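Local coordinates for protein tRNA (guanine(6)-N2)-methyltransferase (Thermus thermophilus, PDB 3TMA) that transfers a methyl group from S-adenosyl-L-methionine to guanosine 6 of tRNA(Phe), giving N2-methylguanosine, with a THUMP domain fused to a Rossmann-fold methyltransferase domain, at residues Glu23-Pro28 with Lys53-Ile58; Val77-Arg82 with Arg155-Gly160. One frame throughout, in Å; residues are numbered along the deposited sequence.

Interaction 1 (Glu23-Pro28 with Lys53-Ile58); sequences EATTHP and KGRVRI
Glu23-Thr25 and Arg55-Ile58 run antiparallel as neighbouring strands, their axes 4.7 Å apart at closest approach, with Ala24 and Val56 as the hydrogen-bonded pair: Ala24 N gives to Val56 O at 2.9 Å and Val56 N returns to Ala24 O at 3.0 Å. Past the strand end, Thr26 N still reaches Gly54 O, but the donor is tilted 34° from the carbonyl plane. Gly54, at positive phi, lies against the Thr26-Pro28 backbone, and Pro28 CA closes on Gly54 N at 3.7 Å.

Glu23, Thr25, Arg55 and Arg57 share one face of the sheet. The Glu23 chain leaves with CG anti to the backbone N (chi1 -178°) and lies beside that of Arg57, pointing the same way. Arg57 bends at chi3, which brings NH1 to 3.1 Å from Glu23 OE1; the oxygen is close to the guanidinium plane and is approached almost along its C-O bond. The other oxygen, Glu23 OE2, rests 3.4 Å from Arg55 CD and forms a salt bridge with Arg159. Asp50 takes both Arg55 NE and Arg57 NH1, and Glu48 takes Arg57 NH2, so acids and bases are interleaved across this face.

On the reverse face, Ala24 and Val56 pack against Leu34 of helix 31-41. In the mixed seven-strand sheet of the N-terminal, THUMP-containing half, strand 76-84 flanks 21-25 on its other edge, and strand 48-50 borders 55-59.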
loop_
_atom_site.group_PDB
_atom_site.type_symbol
_atom_site.label_atom_id
_atom_site.label_comp_id
_atom_site.label_asym_id
_atom_site.label_seq_id
_atom_site.Cartn_x
_atom_site.Cartn_y
_atom_site.Cartn_z
ATOM N N GLU A 23 -2.675 2.751 -14.472
ATOM C CA GLU A 23 -1.518 2.589 -13.594
ATOM C C GLU A 23 -1.895 2.642 -12.103
ATOM O O GLU A 23 -2.579 3.568 -11.655
ATOM C CB GLU A 23 -0.464 3.649 -13.920
ATOM C CG GLU A 23 0.830 3.522 -13.051
ATOM C CD GLU A 23 1.987 4.382 -13.616
ATOM O OE1 GLU A 23 2.633 3.947 -14.609
ATOM O OE2 GLU A 23 2.232 5.508 -13.086
ATOM N N ALA A 24 -1.482 1.636 -11.347
ATOM C CA ALA A 24 -1.709 1.614 -9.915
ATOM C C ALA A 24 -0.366 1.753 -9.183
ATOM O O ALA A 24 0.638 1.168 -9.613
ATOM C CB ALA A 24 -2.427 0.295 -9.493
ATOM N N THR A 25 -0.352 2.509 -8.086
ATOM C CA THR A 25 0.870 2.661 -7.310
ATOM C C THR A 25 0.720 1.988 -5.948
ATOM O O THR A 25 -0.382 1.890 -5.396
ATOM C CB THR A 25 1.215 4.139 -7.055
ATOM O OG1 THR A 25 0.149 4.730 -6.323
ATOM C CG2 THR A 25 1.368 4.895 -8.358
ATOM N N THR A 26 1.842 1.530 -5.400
ATOM C CA THR A 26 1.845 0.842 -4.102
ATOM C C THR A 26 3.199 1.200 -3.446
ATOM O O THR A 26 3.972 1.968 -4.023
ATOM C CB THR A 26 1.668 -0.698 -4.321
ATOM O OG1 THR A 26 1.510 -1.372 -3.066
ATOM C CG2 THR A 26 2.873 -1.328 -5.124
ATOM N N HIS A 27 3.540 0.620 -2.298
ATOM C CA HIS A 27 4.932 0.783 -1.793
ATOM C C HIS A 27 5.932 0.085 -2.718
ATOM O O HIS A 27 5.744 -1.060 -3.065
ATOM C CB HIS A 27 5.069 0.228 -0.367
ATOM C CG HIS A 27 4.106 0.836 0.603
ATOM N ND1 HIS A 27 4.435 1.900 1.412
ATOM C CD2 HIS A 27 2.821 0.521 0.903
ATOM C CE1 HIS A 27 3.393 2.222 2.165
ATOM N NE2 HIS A 27 2.405 1.387 1.889
ATOM N N PRO A 28 7.043 0.754 -3.066
ATOM C CA PRO A 28 8.109 -0.000 -3.744
ATOM C C PRO A 28 8.437 -1.284 -2.995
ATOM O O PRO A 28 8.541 -1.268 -1.749
ATOM C CB PRO A 28 9.316 0.972 -3.695
ATOM C CG PRO A 28 8.593 2.382 -3.854
ATOM C CD PRO A 28 7.346 2.199 -2.947
ATOM N N LYS A 53 9.912 0.522 -8.128
ATOM C CA LYS A 53 9.259 1.834 -8.265
ATOM C C LYS A 53 7.827 1.856 -7.699
ATOM O O LYS A 53 7.222 2.907 -7.570
ATOM C CB LYS A 53 9.223 2.250 -9.753
ATOM C CG LYS A 53 10.630 2.555 -10.375
ATOM C CD LYS A 53 11.297 3.717 -9.650
ATOM C CE LYS A 53 12.725 3.952 -10.145
ATOM N NZ LYS A 53 12.835 5.241 -10.891
ATOM N N GLY A 54 7.296 0.712 -7.307
ATOM C CA GLY A 54 5.937 0.714 -6.789
ATOM C C GLY A 54 4.854 0.974 -7.845
ATOM O O GLY A 54 3.860 1.647 -7.531
ATOM N N ARG A 55 5.054 0.546 -9.097
ATOM C CA ARG A 55 4.020 0.859 -10.125
ATOM C C ARG A 55 3.721 -0.400 -10.910
ATOM O O ARG A 55 4.648 -1.102 -11.292
ATOM C CB ARG A 55 4.501 1.911 -11.151
ATOM C CG ARG A 55 4.723 3.300 -10.576
ATOM C CD ARG A 55 5.120 4.307 -11.653
ATOM N NE ARG A 55 6.402 4.021 -12.321
ATOM C CZ ARG A 55 7.482 4.790 -12.203
ATOM N NH1 ARG A 55 7.440 5.835 -11.395
ATOM N NH2 ARG A 55 8.601 4.512 -12.866
ATOM N N VAL A 56 2.442 -0.649 -11.185
ATOM C CA VAL A 56 2.040 -1.657 -12.183
ATOM C C VAL A 56 1.076 -1.024 -13.177
ATOM O O VAL A 56 0.160 -0.274 -12.760
ATOM C CB VAL A 56 1.332 -2.825 -11.486
ATOM C CG1 VAL A 56 0.856 -3.882 -12.556
ATOM C CG2 VAL A 56 2.372 -3.495 -10.475
ATOM N N ARG A 57 1.200 -1.388 -14.456
ATOM C CA ARG A 57 0.250 -0.871 -15.492
ATOM C C ARG A 57 -0.391 -2.055 -16.182
ATOM O O ARG A 57 0.307 -3.036 -16.477
ATOM C CB ARG A 57 0.986 -0.087 -16.593
ATOM C CG ARG A 57 1.438 1.277 -16.191
ATOM C CD ARG A 57 2.153 2.004 -17.373
ATOM N NE ARG A 57 3.383 1.333 -17.781
ATOM C CZ ARG A 57 4.502 1.274 -17.039
ATOM N NH1 ARG A 57 4.582 1.895 -15.862
ATOM N NH2 ARG A 57 5.550 0.567 -17.461
ATOM N N ILE A 58 -1.686 -1.927 -16.480
ATOM C CA ILE A 58 -2.481 -2.923 -17.225
ATOM C C ILE A 58 -3.082 -2.143 -18.423
ATOM O O ILE A 58 -3.715 -1.093 -18.194
ATOM C CB ILE A 58 -3.723 -3.390 -16.341
ATOM C CG1 ILE A 58 -3.249 -3.890 -14.975
ATOM C CG2 ILE A 58 -4.551 -4.481 -17.018
ATOM C CD1 ILE A 58 -2.298 -5.000 -15.079
#

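Interaction 2 (Val77-Arg82 with Arg155-Gly160); sequences VLFRAR and RVDVRG
The Arg155 guanidinium carries Val77 CG2 over one face, 3.3 Å above the plane and displaced toward the rim, while the Asp157 carboxylate lies at its edge. The Phe79 ring has the other methyl of Val77, CG1, over a face, and Arg155 O near its plane at the edge, 4.1 Å from CE1. One valine thus fills the corner between a guanidinium and an aromatic ring. With CG1 anti to the backbone N (chi1 -176°), its two methyls part toward these two groups.

Arg155 is folded at chi2 and chi3, turning its guanidinium back over Val77 and along its own strand to Asp157. There Arg155 NH2 meets Asp157 OD2 at 3.2 Å on the syn side, the oxygen lying in the guanidinium plane; the bond from NH2 to OD1 is weak. Arg159 NH2 comes to Asp157 OD2 at 2.6 Å from the anti side, and both donors stand off the same face of the carboxylate. Asp157 CG also sits 4.0 Å from Phe79 CZ, with carboxylate and ring planes 67° apart. Two arginines gripping this buried acid would be expected to keep it ionised.

Arg155 NH1 has a second partner in Gln168, and Phe164 meets both the Phe79 ring and, through a cation-pi contact, Arg159. Both segments belong to the THUMP region and its sheet, where strand 162-168 runs between them, so strands 76-84 and 152-159 touch here through side chains, the segments' axes at 70° to each other. Strand 112-119 borders 152-159 on its far side and brings Glu115 and Arg117 against Arg155.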
loop_
_atom_site.group_PDB
_atom_site.type_symbol
_atom_site.label_atom_id
_atom_site.label_comp_id
_atom_site.label_asym_id
_atom_site.label_seq_id
_atom_site.Cartn_x
_atom_site.Cartn_y
_atom_site.Cartn_z
ATOM N N VAL A 77 -4.243 5.988 -11.743
ATOM C CA VAL A 77 -4.243 6.955 -12.882
ATOM C C VAL A 77 -4.678 6.238 -14.152
ATOM O O VAL A 77 -4.170 5.185 -14.456
ATOM C CB VAL A 77 -2.795 7.519 -13.087
ATOM C CG1 VAL A 77 -2.743 8.579 -14.174
ATOM C CG2 VAL A 77 -2.334 8.160 -11.750
ATOM N N LEU A 78 -5.573 6.827 -14.926
ATOM C CA LEU A 78 -5.844 6.328 -16.275
ATOM C C LEU A 78 -5.018 7.122 -17.260
ATOM O O LEU A 78 -5.216 8.340 -17.365
ATOM C CB LEU A 78 -7.332 6.463 -16.605
ATOM C CG LEU A 78 -7.788 6.176 -18.048
ATOM C CD1 LEU A 78 -7.573 4.735 -18.354
ATOM C CD2 LEU A 78 -9.283 6.551 -18.164
ATOM N N PHE A 79 -4.043 6.471 -17.905
ATOM C CA PHE A 79 -3.229 7.129 -18.914
ATOM C C PHE A 79 -3.921 6.873 -20.229
ATOM O O PHE A 79 -4.140 5.710 -20.576
ATOM C CB PHE A 79 -1.788 6.599 -18.915
ATOM C CG PHE A 79 -0.956 7.150 -17.794
ATOM C CD1 PHE A 79 -0.853 8.549 -17.597
ATOM C CD2 PHE A 79 -0.284 6.284 -16.918
ATOM C CE1 PHE A 79 -0.079 9.068 -16.527
ATOM C CE2 PHE A 79 0.525 6.800 -15.863
ATOM C CZ PHE A 79 0.646 8.192 -15.695
ATOM N N ARG A 80 -4.386 7.951 -20.876
ATOM C CA ARG A 80 -5.019 7.876 -22.181
ATOM C C ARG A 80 -4.068 7.960 -23.352
ATOM O O ARG A 80 -4.439 7.640 -24.471
ATOM C CB ARG A 80 -6.164 8.902 -22.349
ATOM C CG ARG A 80 -7.412 8.614 -21.445
ATOM C CD ARG A 80 -8.652 9.478 -21.908
ATOM N NE ARG A 80 -9.852 9.154 -21.130
ATOM C CZ ARG A 80 -10.273 9.846 -20.078
ATOM N NH1 ARG A 80 -9.647 10.963 -19.703
ATOM N NH2 ARG A 80 -11.373 9.445 -19.426
ATOM N N ALA A 81 -2.836 8.372 -23.129
ATOM C CA ALA A 81 -1.850 8.340 -24.228
ATOM C C ALA A 81 -0.511 7.954 -23.656
ATOM O O ALA A 81 -0.151 8.359 -22.534
ATOM C CB ALA A 81 -1.703 9.693 -24.879
ATOM N N ARG A 82 0.251 7.234 -24.457
ATOM C CA ARG A 82 1.663 7.039 -24.160
ATOM C C ARG A 82 2.402 7.296 -25.450
ATOM O O ARG A 82 2.012 6.796 -26.503
ATOM C CB ARG A 82 1.836 5.597 -23.688
ATOM C CG ARG A 82 3.205 5.032 -23.610
ATOM C CD ARG A 82 3.008 3.566 -23.083
ATOM N NE ARG A 82 4.242 2.881 -22.696
ATOM C CZ ARG A 82 4.293 1.809 -21.901
ATOM N NH1 ARG A 82 5.473 1.307 -21.595
ATOM N NH2 ARG A 82 3.178 1.260 -21.393
ATOM N N ARG A 155 -2.497 14.239 -14.959
ATOM C CA ARG A 155 -1.177 13.670 -14.716
ATOM C C ARG A 155 -0.400 13.577 -16.034
ATOM O O ARG A 155 -0.914 13.065 -17.047
ATOM C CB ARG A 155 -1.308 12.258 -14.082
ATOM C CG ARG A 155 -1.976 12.269 -12.675
ATOM C CD ARG A 155 -0.948 12.695 -11.668
ATOM N NE ARG A 155 0.181 11.805 -11.851
ATOM C CZ ARG A 155 0.385 10.698 -11.142
ATOM N NH1 ARG A 155 -0.395 10.426 -10.096
ATOM N NH2 ARG A 155 1.405 9.901 -11.454
ATOM N N VAL A 156 0.822 14.107 -16.025
ATOM C CA VAL A 156 1.756 13.917 -17.116
ATOM C C VAL A 156 3.048 13.363 -16.517
ATOM O O VAL A 156 3.635 13.980 -15.607
ATOM C CB VAL A 156 2.095 15.262 -17.815
ATOM C CG1 VAL A 156 3.072 15.020 -19.023
ATOM C CG2 VAL A 156 0.795 15.988 -18.280
ATOM N N ASP A 157 3.450 12.161 -16.918
ATOM C CA ASP A 157 4.687 11.597 -16.357
ATOM C C ASP A 157 5.629 11.360 -17.519
ATOM O O ASP A 157 5.263 10.656 -18.489
ATOM C CB ASP A 157 4.445 10.258 -15.655
ATOM C CG ASP A 157 3.715 10.394 -14.305
ATOM O OD1 ASP A 157 2.919 11.340 -14.103
ATOM O OD2 ASP A 157 3.924 9.518 -13.444
ATOM N N VAL A 158 6.841 11.899 -17.409
ATOM C CA VAL A 158 7.850 11.689 -18.422
ATOM C C VAL A 158 8.911 10.747 -17.857
ATOM O O VAL A 158 9.486 11.002 -16.788
ATOM C CB VAL A 158 8.496 13.027 -18.881
ATOM C CG1 VAL A 158 9.514 12.765 -20.013
ATOM C CG2 VAL A 158 7.419 14.017 -19.366
ATOM N N ARG A 159 9.104 9.613 -18.519
ATOM C CA ARG A 159 10.013 8.593 -17.993
ATOM C C ARG A 159 10.966 8.189 -19.090
ATOM O O ARG A 159 10.584 7.519 -20.050
ATOM C CB ARG A 159 9.243 7.387 -17.458
ATOM C CG ARG A 159 7.903 7.738 -16.771
ATOM C CD ARG A 159 7.531 6.724 -15.728
ATOM N NE ARG A 159 6.386 7.150 -14.908
ATOM C CZ ARG A 159 5.274 6.446 -14.713
ATOM N NH1 ARG A 159 5.113 5.256 -15.302
ATOM N NH2 ARG A 159 4.299 6.945 -13.947
ATOM N N GLY A 160 12.206 8.633 -18.968
ATOM C CA GLY A 160 13.178 8.440 -20.052
ATOM C C GLY A 160 12.661 9.099 -21.312
ATOM O O GLY A 160 12.354 10.293 -21.305
#

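Overall arrangement
Interactions 1 and 2, their centres 13 Å apart, belong to one strongly twisted sheet, in which strands 21-25 and 76-84 are neighbours; Glu23 N probably bonds to Val77 O at 2.9 Å. Glu23 is the residue that links them: its OE2 forms a 2.7 Å salt bridge with Arg159 NH2 and lies 3.5 Å from Phe79 CE2. Charged pairs therefore continue from Arg57 through Glu23 and Arg159 to Asp157 and Arg155. Interaction 2 lies within the THUMP region, away from the methyl-donor site. Interaction 1 comes closer: the His27 side chain is about 10 Å from that of Thr216, inferred from relatives to bind S-adenosyl-L-methionine.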